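Long-range contacts in glycosyl hydrolase family 2, TIM barrel domain protein (Parabacteroides merdae ATCC 43184, PDB 6DXU), which probably hydrolyses beta-glucuronides, as a glycoside hydrolase family 2 beta-glucuronidase of a human gut bacterium: residues N75-D83 with N782-K791; L325-H336 with T586-S597. One frame throughout, in Å; residues are numbered along the deposited sequence.

Contact 1 (N75-D83 with N782-K791); sequences NAEDAVDPD and NLGTSTGSRK. With NA (sodium ion), chain N.
N782 carries the tight part of this contact. Its backbone O sits 3.2 Å from V80 CG2, the branch wedged between the backbone N and carbonyl carbon of V80, while G784 lies against CG1 of the same valine. The N782 amide reaches back to two carboxylates: ND2 bonds D81 OD2 at 3.2 Å and, already at the solvent edge, E77 OE2 at 2.9 Å, on the anti lone pair and in the amide plane. That grip fixes the amide's rotation. Toward exposed D83, packing gives way to charge. P82 CG lies over the centre of one face of the R790 guanidinium, and aspartates meet its edge: NH2 makes salt bridges to D83 OD2 and, at 3.1 Å, to D81 OD1. K791, its chain extended, passes obliquely across P82 CG and puts NZ 2.8 Å from D83 OD1. D81 OD1 also accepts from the backbone N of D83, an Asx turn that probably holds the acids side by side. A sodium ion in this loop binds D78 O, D81 O, V84 O and a water. Between the sugar-binding and C-terminal domains the two aspartates and two basic residues roughly balance, probably favouring the ionised form of D81 and D83.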
# COMPACT_ATOMS: atom_id res chain seq x y z
N ASN D 75 -24.42 -22.44 2.19
CA ASN D 75 -24.69 -23.41 1.14
C ASN D 75 -25.56 -24.56 1.62
O ASN D 75 -25.52 -25.64 1.03
CB ASN D 75 -23.37 -23.93 0.60
CG ASN D 75 -22.43 -22.80 0.23
OD1 ASN D 75 -21.43 -22.56 0.92
ND2 ASN D 75 -22.75 -22.10 -0.84
N ALA D 76 -26.32 -24.34 2.69
CA ALA D 76 -27.14 -25.41 3.27
C ALA D 76 -28.05 -26.04 2.22
O ALA D 76 -28.30 -27.25 2.26
CB ALA D 76 -27.97 -24.87 4.43
N GLU D 77 -28.53 -25.24 1.28
CA GLU D 77 -29.40 -25.72 0.23
C GLU D 77 -28.76 -25.72 -1.15
O GLU D 77 -28.96 -26.68 -1.91
CB GLU D 77 -30.69 -24.90 0.23
CG GLU D 77 -31.77 -25.48 -0.63
CD GLU D 77 -33.16 -25.12 -0.13
OE1 GLU D 77 -33.29 -24.20 0.72
OE2 GLU D 77 -34.14 -25.76 -0.59
N ASP D 78 -27.98 -24.69 -1.51
CA ASP D 78 -27.58 -24.58 -2.90
C ASP D 78 -26.42 -25.51 -3.27
O ASP D 78 -26.16 -25.69 -4.47
CB ASP D 78 -27.26 -23.12 -3.28
CG ASP D 78 -25.94 -22.58 -2.67
OD1 ASP D 78 -25.21 -23.28 -1.95
OD2 ASP D 78 -25.64 -21.40 -2.95
N ALA D 79 -25.75 -26.14 -2.30
CA ALA D 79 -24.70 -27.10 -2.65
C ALA D 79 -25.28 -28.30 -3.38
O ALA D 79 -24.67 -28.82 -4.32
CB ALA D 79 -23.94 -27.55 -1.41
N VAL D 80 -26.46 -28.76 -2.98
CA VAL D 80 -27.08 -29.93 -3.61
C VAL D 80 -28.25 -29.57 -4.50
O VAL D 80 -28.75 -30.44 -5.22
CB VAL D 80 -27.51 -30.99 -2.57
CG1 VAL D 80 -26.30 -31.57 -1.86
CG2 VAL D 80 -28.49 -30.40 -1.55
N ASP D 81 -28.69 -28.32 -4.49
CA ASP D 81 -29.74 -27.93 -5.43
C ASP D 81 -29.29 -28.25 -6.84
O ASP D 81 -28.20 -27.82 -7.26
CB ASP D 81 -30.08 -26.44 -5.33
CG ASP D 81 -31.30 -26.09 -6.18
OD1 ASP D 81 -31.15 -25.97 -7.41
OD2 ASP D 81 -32.42 -26.02 -5.62
N PRO D 82 -30.07 -29.02 -7.60
CA PRO D 82 -29.57 -29.53 -8.88
C PRO D 82 -29.44 -28.48 -9.97
O PRO D 82 -28.82 -28.78 -11.01
CB PRO D 82 -30.62 -30.59 -9.27
CG PRO D 82 -31.90 -30.08 -8.62
CD PRO D 82 -31.42 -29.53 -7.28
N ASP D 83 -29.96 -27.26 -9.80
CA ASP D 83 -30.05 -26.31 -10.91
C ASP D 83 -29.15 -25.09 -10.76
O ASP D 83 -29.21 -24.18 -11.59
CB ASP D 83 -31.50 -25.86 -11.09
CG ASP D 83 -32.43 -27.02 -11.42
OD1 ASP D 83 -32.01 -27.91 -12.20
OD2 ASP D 83 -33.57 -27.05 -10.90
N ASN D 782 -33.54 -31.09 -1.43
CA ASN D 782 -32.19 -30.54 -1.26
C ASN D 782 -31.54 -31.05 0.03
O ASN D 782 -30.80 -30.32 0.72
CB ASN D 782 -32.20 -29.02 -1.32
CG ASN D 782 -32.51 -28.50 -2.72
OD1 ASN D 782 -32.29 -29.20 -3.72
ND2 ASN D 782 -33.05 -27.30 -2.80
N LEU D 783 -31.80 -32.30 0.35
CA LEU D 783 -31.09 -32.94 1.46
C LEU D 783 -29.86 -33.70 1.01
O LEU D 783 -29.05 -34.10 1.85
CB LEU D 783 -32.03 -33.89 2.21
CG LEU D 783 -33.29 -33.28 2.81
CD1 LEU D 783 -34.03 -34.32 3.64
CD2 LEU D 783 -32.97 -32.02 3.62
N GLY D 784 -29.69 -33.91 -0.29
CA GLY D 784 -28.57 -34.71 -0.76
C GLY D 784 -28.72 -36.19 -0.48
O GLY D 784 -27.71 -36.89 -0.33
N THR D 785 -29.95 -36.68 -0.40
CA THR D 785 -30.25 -38.09 -0.20
C THR D 785 -31.19 -38.57 -1.30
O THR D 785 -31.89 -37.77 -1.92
CB THR D 785 -30.92 -38.36 1.15
OG1 THR D 785 -32.18 -37.67 1.17
CG2 THR D 785 -30.02 -37.90 2.33
N SER D 786 -31.21 -39.88 -1.53
CA SER D 786 -32.05 -40.40 -2.59
C SER D 786 -33.54 -40.27 -2.29
O SER D 786 -34.35 -40.43 -3.21
CB SER D 786 -31.71 -41.86 -2.89
OG SER D 786 -31.91 -42.67 -1.74
N THR D 787 -33.93 -40.00 -1.04
CA THR D 787 -35.33 -39.74 -0.71
C THR D 787 -35.57 -38.29 -0.29
O THR D 787 -36.64 -37.96 0.23
CB THR D 787 -35.83 -40.68 0.39
OG1 THR D 787 -35.02 -40.54 1.56
CG2 THR D 787 -35.79 -42.14 -0.09
N GLY D 788 -34.59 -37.41 -0.51
CA GLY D 788 -34.74 -36.01 -0.19
C GLY D 788 -34.24 -35.13 -1.32
O GLY D 788 -33.55 -34.14 -1.08
N SER D 789 -34.57 -35.49 -2.57
CA SER D 789 -34.05 -34.79 -3.74
C SER D 789 -35.18 -34.53 -4.72
O SER D 789 -35.90 -35.46 -5.10
CB SER D 789 -32.94 -35.61 -4.41
OG SER D 789 -31.78 -35.71 -3.58
N ARG D 790 -35.31 -33.27 -5.17
CA ARG D 790 -36.39 -32.94 -6.10
C ARG D 790 -36.06 -33.32 -7.53
O ARG D 790 -36.96 -33.34 -8.37
CB ARG D 790 -36.73 -31.44 -6.04
CG ARG D 790 -35.65 -30.49 -6.55
CD ARG D 790 -36.10 -29.05 -6.36
NE ARG D 790 -35.08 -28.11 -6.82
CZ ARG D 790 -34.90 -27.76 -8.09
NH1 ARG D 790 -35.70 -28.26 -9.03
NH2 ARG D 790 -33.94 -26.89 -8.42
N LYS D 791 -34.79 -33.61 -7.82
CA LYS D 791 -34.38 -34.28 -9.06
C LYS D 791 -33.49 -35.44 -8.65
O LYS D 791 -32.51 -35.25 -7.94
CB LYS D 791 -33.65 -33.32 -9.99
CG LYS D 791 -34.55 -32.24 -10.58
CD LYS D 791 -33.83 -31.38 -11.63
CE LYS D 791 -34.78 -30.32 -12.18
NZ LYS D 791 -34.13 -29.45 -13.18
NA NA N . -25.58 -27.14 -6.72
O HOH W 1 -28.65 -30.00 2.41
O HOH W 2 -22.82 -26.67 -6.87

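Contact 2 (L325-H336 with T586-S597); sequences LLLRGTHRHEDH and TGTAYWPFKDFS
CG of H331 stands anti to its carbonyl carbon (chi1 -62°), which lets ND1 donate almost straight to Y590 O at 2.8 Å, fixing the ring's rotation; the acceptor lies in the ring plane, though the N-H comes from above the carbonyl plane. W591, its CG anti to the backbone N (176°), turns an indole edge to the imidazole face, an edge-to-face pair with centroids 4.6 Å apart whose closest approach is doubtful. Further along, H333 turns its edge to F596, its CD2 over the centre of the phenyl ring, and ND1 of H333 is bonded to Y368. Together the four rings form an aromatic cluster. Earlier along both chains, strands 327-331 and 587-589 run parallel, closing the TIM barrel between its first and last strands. L327 N to T586 O (2.9 Å) and Y590 N to G329 O (3.0 Å) are rungs of this ladder, and G329 and A589 come within 3.7 Å at their CA atoms. Past the strands, F593 N bonds H331 O, and a water links H333 N to K594 O. The lysine, bent at chi3, brings NZ to D335 O at 2.8 Å and to H336 ND1 at 2.9 Å, in the imidazole plane; E351 from helix 345-357 is its salt-bridge partner. D335 OD2 takes the N-H of S597 from above its carboxylate plane and also pairs with R617, while OD1 is bonded to Y187 OH.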
# COMPACT_ATOMS: atom_id res chain seq x y z
N LEU D 325 -1.84 -53.73 15.40
CA LEU D 325 -3.22 -53.27 15.28
C LEU D 325 -3.50 -52.95 13.82
O LEU D 325 -2.87 -52.05 13.25
CB LEU D 325 -3.48 -52.05 16.17
CG LEU D 325 -4.89 -51.46 16.03
CD1 LEU D 325 -5.96 -52.39 16.61
CD2 LEU D 325 -4.93 -50.11 16.75
N LEU D 326 -4.40 -53.71 13.20
CA LEU D 326 -4.84 -53.38 11.85
C LEU D 326 -5.75 -52.16 11.91
O LEU D 326 -6.79 -52.20 12.58
CB LEU D 326 -5.58 -54.57 11.23
CG LEU D 326 -6.13 -54.35 9.82
CD1 LEU D 326 -5.01 -54.10 8.85
CD2 LEU D 326 -6.94 -55.56 9.38
N LEU D 327 -5.36 -51.08 11.24
CA LEU D 327 -6.17 -49.88 11.21
C LEU D 327 -7.41 -50.13 10.35
O LEU D 327 -7.29 -50.52 9.19
CB LEU D 327 -5.37 -48.68 10.68
CG LEU D 327 -4.17 -48.32 11.56
CD1 LEU D 327 -3.29 -47.28 10.88
CD2 LEU D 327 -4.62 -47.82 12.93
N ARG D 328 -8.58 -49.97 10.96
CA ARG D 328 -9.88 -50.20 10.34
C ARG D 328 -10.51 -48.83 10.17
O ARG D 328 -11.20 -48.34 11.05
CB ARG D 328 -10.73 -51.10 11.22
CG ARG D 328 -10.22 -52.52 11.33
CD ARG D 328 -10.87 -53.19 12.55
NE ARG D 328 -11.33 -54.56 12.30
CZ ARG D 328 -10.59 -55.57 11.86
NH1 ARG D 328 -9.30 -55.42 11.60
NH2 ARG D 328 -11.16 -56.77 11.69
N GLY D 329 -10.26 -48.22 9.02
CA GLY D 329 -10.47 -46.80 8.92
C GLY D 329 -11.62 -46.33 8.05
O GLY D 329 -12.15 -47.08 7.23
N THR D 330 -11.99 -45.07 8.24
CA THR D 330 -12.93 -44.40 7.36
C THR D 330 -12.47 -42.96 7.21
O THR D 330 -11.36 -42.59 7.64
CB THR D 330 -14.37 -44.55 7.89
OG1 THR D 330 -15.30 -44.05 6.92
CG2 THR D 330 -14.55 -43.80 9.21
N HIS D 331 -13.28 -42.14 6.55
CA HIS D 331 -13.07 -40.70 6.46
C HIS D 331 -14.38 -40.01 6.76
O HIS D 331 -15.45 -40.62 6.73
CB HIS D 331 -12.64 -40.23 5.07
CG HIS D 331 -11.33 -40.76 4.57
ND1 HIS D 331 -11.17 -42.06 4.14
CD2 HIS D 331 -10.16 -40.13 4.33
CE1 HIS D 331 -9.93 -42.21 3.69
NE2 HIS D 331 -9.30 -41.06 3.80
N ARG D 332 -14.31 -38.70 6.98
CA ARG D 332 -15.53 -37.93 7.04
C ARG D 332 -15.26 -36.52 6.54
O ARG D 332 -14.14 -36.00 6.66
CB ARG D 332 -16.13 -37.91 8.45
CG ARG D 332 -15.45 -36.96 9.42
CD ARG D 332 -16.10 -36.96 10.80
NE ARG D 332 -17.49 -36.47 10.80
CZ ARG D 332 -17.86 -35.19 10.92
NH1 ARG D 332 -16.94 -34.23 11.05
NH2 ARG D 332 -19.15 -34.87 10.94
N HIS D 333 -16.28 -35.93 5.93
CA HIS D 333 -16.34 -34.50 5.68
C HIS D 333 -17.28 -33.85 6.69
O HIS D 333 -18.20 -34.50 7.22
CB HIS D 333 -16.83 -34.21 4.25
CG HIS D 333 -15.73 -34.10 3.24
ND1 HIS D 333 -14.78 -33.10 3.28
CD2 HIS D 333 -15.44 -34.86 2.16
CE1 HIS D 333 -13.95 -33.25 2.27
NE2 HIS D 333 -14.33 -34.31 1.57
N GLU D 334 -17.03 -32.58 6.99
CA GLU D 334 -17.97 -31.80 7.79
C GLU D 334 -19.06 -31.33 6.84
O GLU D 334 -18.96 -30.27 6.21
CB GLU D 334 -17.28 -30.63 8.47
CG GLU D 334 -16.29 -31.04 9.52
CD GLU D 334 -15.80 -29.86 10.36
OE1 GLU D 334 -15.20 -30.10 11.41
OE2 GLU D 334 -16.06 -28.70 9.98
N ASP D 335 -20.10 -32.15 6.73
CA ASP D 335 -21.19 -31.91 5.79
C ASP D 335 -22.36 -32.78 6.22
O ASP D 335 -22.15 -33.93 6.62
CB ASP D 335 -20.76 -32.24 4.36
CG ASP D 335 -21.86 -31.98 3.34
OD1 ASP D 335 -22.38 -30.85 3.30
OD2 ASP D 335 -22.15 -32.90 2.54
N HIS D 336 -23.58 -32.24 6.17
CA HIS D 336 -24.75 -33.01 6.60
C HIS D 336 -26.01 -32.50 5.91
O HIS D 336 -26.10 -31.35 5.48
CB HIS D 336 -24.92 -32.97 8.12
CG HIS D 336 -25.90 -33.99 8.64
ND1 HIS D 336 -25.57 -35.32 8.76
CD2 HIS D 336 -27.18 -33.87 9.05
CE1 HIS D 336 -26.62 -35.99 9.22
NE2 HIS D 336 -27.61 -35.13 9.40
N THR D 586 -0.39 -52.09 7.53
CA THR D 586 -0.74 -51.13 8.57
C THR D 586 -2.25 -51.04 8.70
O THR D 586 -2.80 -51.20 9.80
CB THR D 586 -0.15 -49.76 8.25
OG1 THR D 586 -0.54 -49.39 6.92
CG2 THR D 586 1.40 -49.77 8.41
N GLY D 587 -2.93 -50.81 7.59
CA GLY D 587 -4.38 -50.71 7.59
C GLY D 587 -4.84 -49.90 6.39
O GLY D 587 -4.06 -49.56 5.50
N THR D 588 -6.14 -49.62 6.37
CA THR D 588 -6.72 -48.82 5.30
C THR D 588 -7.81 -47.93 5.87
O THR D 588 -8.25 -48.10 7.01
CB THR D 588 -7.33 -49.65 4.16
OG1 THR D 588 -8.61 -50.13 4.60
CG2 THR D 588 -6.44 -50.83 3.76
N ALA D 589 -8.28 -47.00 5.03
CA ALA D 589 -9.44 -46.19 5.38
C ALA D 589 -10.36 -46.09 4.18
O ALA D 589 -9.98 -45.54 3.13
CB ALA D 589 -8.99 -44.79 5.86
N TYR D 590 -11.58 -46.62 4.33
CA TYR D 590 -12.62 -46.48 3.31
C TYR D 590 -12.97 -45.00 3.12
O TYR D 590 -12.97 -44.22 4.07
CB TYR D 590 -13.86 -47.29 3.74
CG TYR D 590 -14.95 -47.29 2.70
CD1 TYR D 590 -15.85 -46.23 2.61
CD2 TYR D 590 -15.07 -48.33 1.77
CE1 TYR D 590 -16.83 -46.19 1.63
CE2 TYR D 590 -16.06 -48.31 0.79
CZ TYR D 590 -16.93 -47.23 0.72
OH TYR D 590 -17.92 -47.17 -0.26
N TRP D 591 -13.30 -44.62 1.87
CA TRP D 591 -13.68 -43.24 1.55
C TRP D 591 -15.12 -43.16 1.03
O TRP D 591 -15.40 -43.67 -0.07
CB TRP D 591 -12.75 -42.62 0.50
CG TRP D 591 -13.21 -41.24 0.10
CD1 TRP D 591 -14.13 -40.92 -0.87
CD2 TRP D 591 -12.83 -39.99 0.70
NE1 TRP D 591 -14.33 -39.55 -0.91
CE2 TRP D 591 -13.53 -38.96 0.04
CE3 TRP D 591 -11.93 -39.65 1.72
CZ2 TRP D 591 -13.38 -37.62 0.38
CZ3 TRP D 591 -11.78 -38.31 2.05
CH2 TRP D 591 -12.50 -37.31 1.38
N PRO D 592 -16.05 -42.48 1.71
CA PRO D 592 -16.02 -41.96 3.08
C PRO D 592 -17.01 -42.75 3.93
O PRO D 592 -17.67 -43.67 3.44
CB PRO D 592 -16.53 -40.54 2.91
CG PRO D 592 -17.67 -40.75 1.90
CD PRO D 592 -17.18 -41.89 0.97
N PHE D 593 -17.17 -42.33 5.18
CA PHE D 593 -18.21 -42.92 6.01
C PHE D 593 -19.60 -42.53 5.51
O PHE D 593 -20.50 -43.38 5.44
CB PHE D 593 -18.02 -42.47 7.46
CG PHE D 593 -19.00 -43.08 8.41
CD1 PHE D 593 -19.02 -44.45 8.60
CD2 PHE D 593 -19.87 -42.29 9.14
CE1 PHE D 593 -19.90 -45.03 9.50
CE2 PHE D 593 -20.74 -42.85 10.04
CZ PHE D 593 -20.77 -44.23 10.23
N LYS D 594 -19.80 -41.25 5.21
CA LYS D 594 -21.13 -40.71 4.93
C LYS D 594 -21.13 -39.95 3.62
O LYS D 594 -20.20 -39.18 3.34
CB LYS D 594 -21.59 -39.80 6.08
CG LYS D 594 -23.02 -39.27 5.94
CD LYS D 594 -23.38 -38.38 7.11
CE LYS D 594 -22.78 -36.97 6.90
NZ LYS D 594 -22.86 -36.12 8.14
N ASP D 595 -22.18 -40.16 2.81
CA ASP D 595 -22.38 -39.35 1.60
C ASP D 595 -22.20 -37.87 1.92
O ASP D 595 -22.67 -37.40 2.96
CB ASP D 595 -23.80 -39.55 1.03
CG ASP D 595 -24.01 -40.91 0.35
OD1 ASP D 595 -23.06 -41.71 0.20
OD2 ASP D 595 -25.17 -41.17 -0.03
N PHE D 596 -21.56 -37.13 1.00
CA PHE D 596 -21.33 -35.71 1.19
C PHE D 596 -21.42 -35.00 -0.15
O PHE D 596 -21.23 -35.59 -1.21
CB PHE D 596 -19.96 -35.43 1.82
CG PHE D 596 -18.81 -35.83 0.94
CD1 PHE D 596 -18.24 -34.93 0.06
CD2 PHE D 596 -18.33 -37.13 0.98
CE1 PHE D 596 -17.19 -35.30 -0.76
CE2 PHE D 596 -17.29 -37.53 0.16
CZ PHE D 596 -16.71 -36.60 -0.71
N SER D 597 -21.69 -33.70 -0.08
CA SER D 597 -21.89 -32.92 -1.29
C SER D 597 -20.57 -32.50 -1.93
O SER D 597 -19.58 -32.22 -1.24
CB SER D 597 -22.74 -31.68 -1.00
OG SER D 597 -22.83 -30.85 -2.16
O HOH W 3 -8.99 -51.43 7.03
O HOH W 4 -18.45 -38.00 5.34

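How the contacts relate
From the N terminus, the chain first lays down 75-83, in a loop of the sugar-binding domain between strands 66-68 and 90-97. It then runs through further strands to 325-336 in the TIM barrel domain. About 250 residues of helices, strands and long loops follow before 586-597 returns alongside, so contact 2 closes the barrel. Only near the end does 782-791, from the C-terminal domain, come back to the first loop in contact 1, whose much longer closure encloses contact 2 entirely. Their centres are 22 Å apart, yet they touch: A79 and V80 pack on S597. R617, already a partner of contact 2, also bonds L783 O of contact 1.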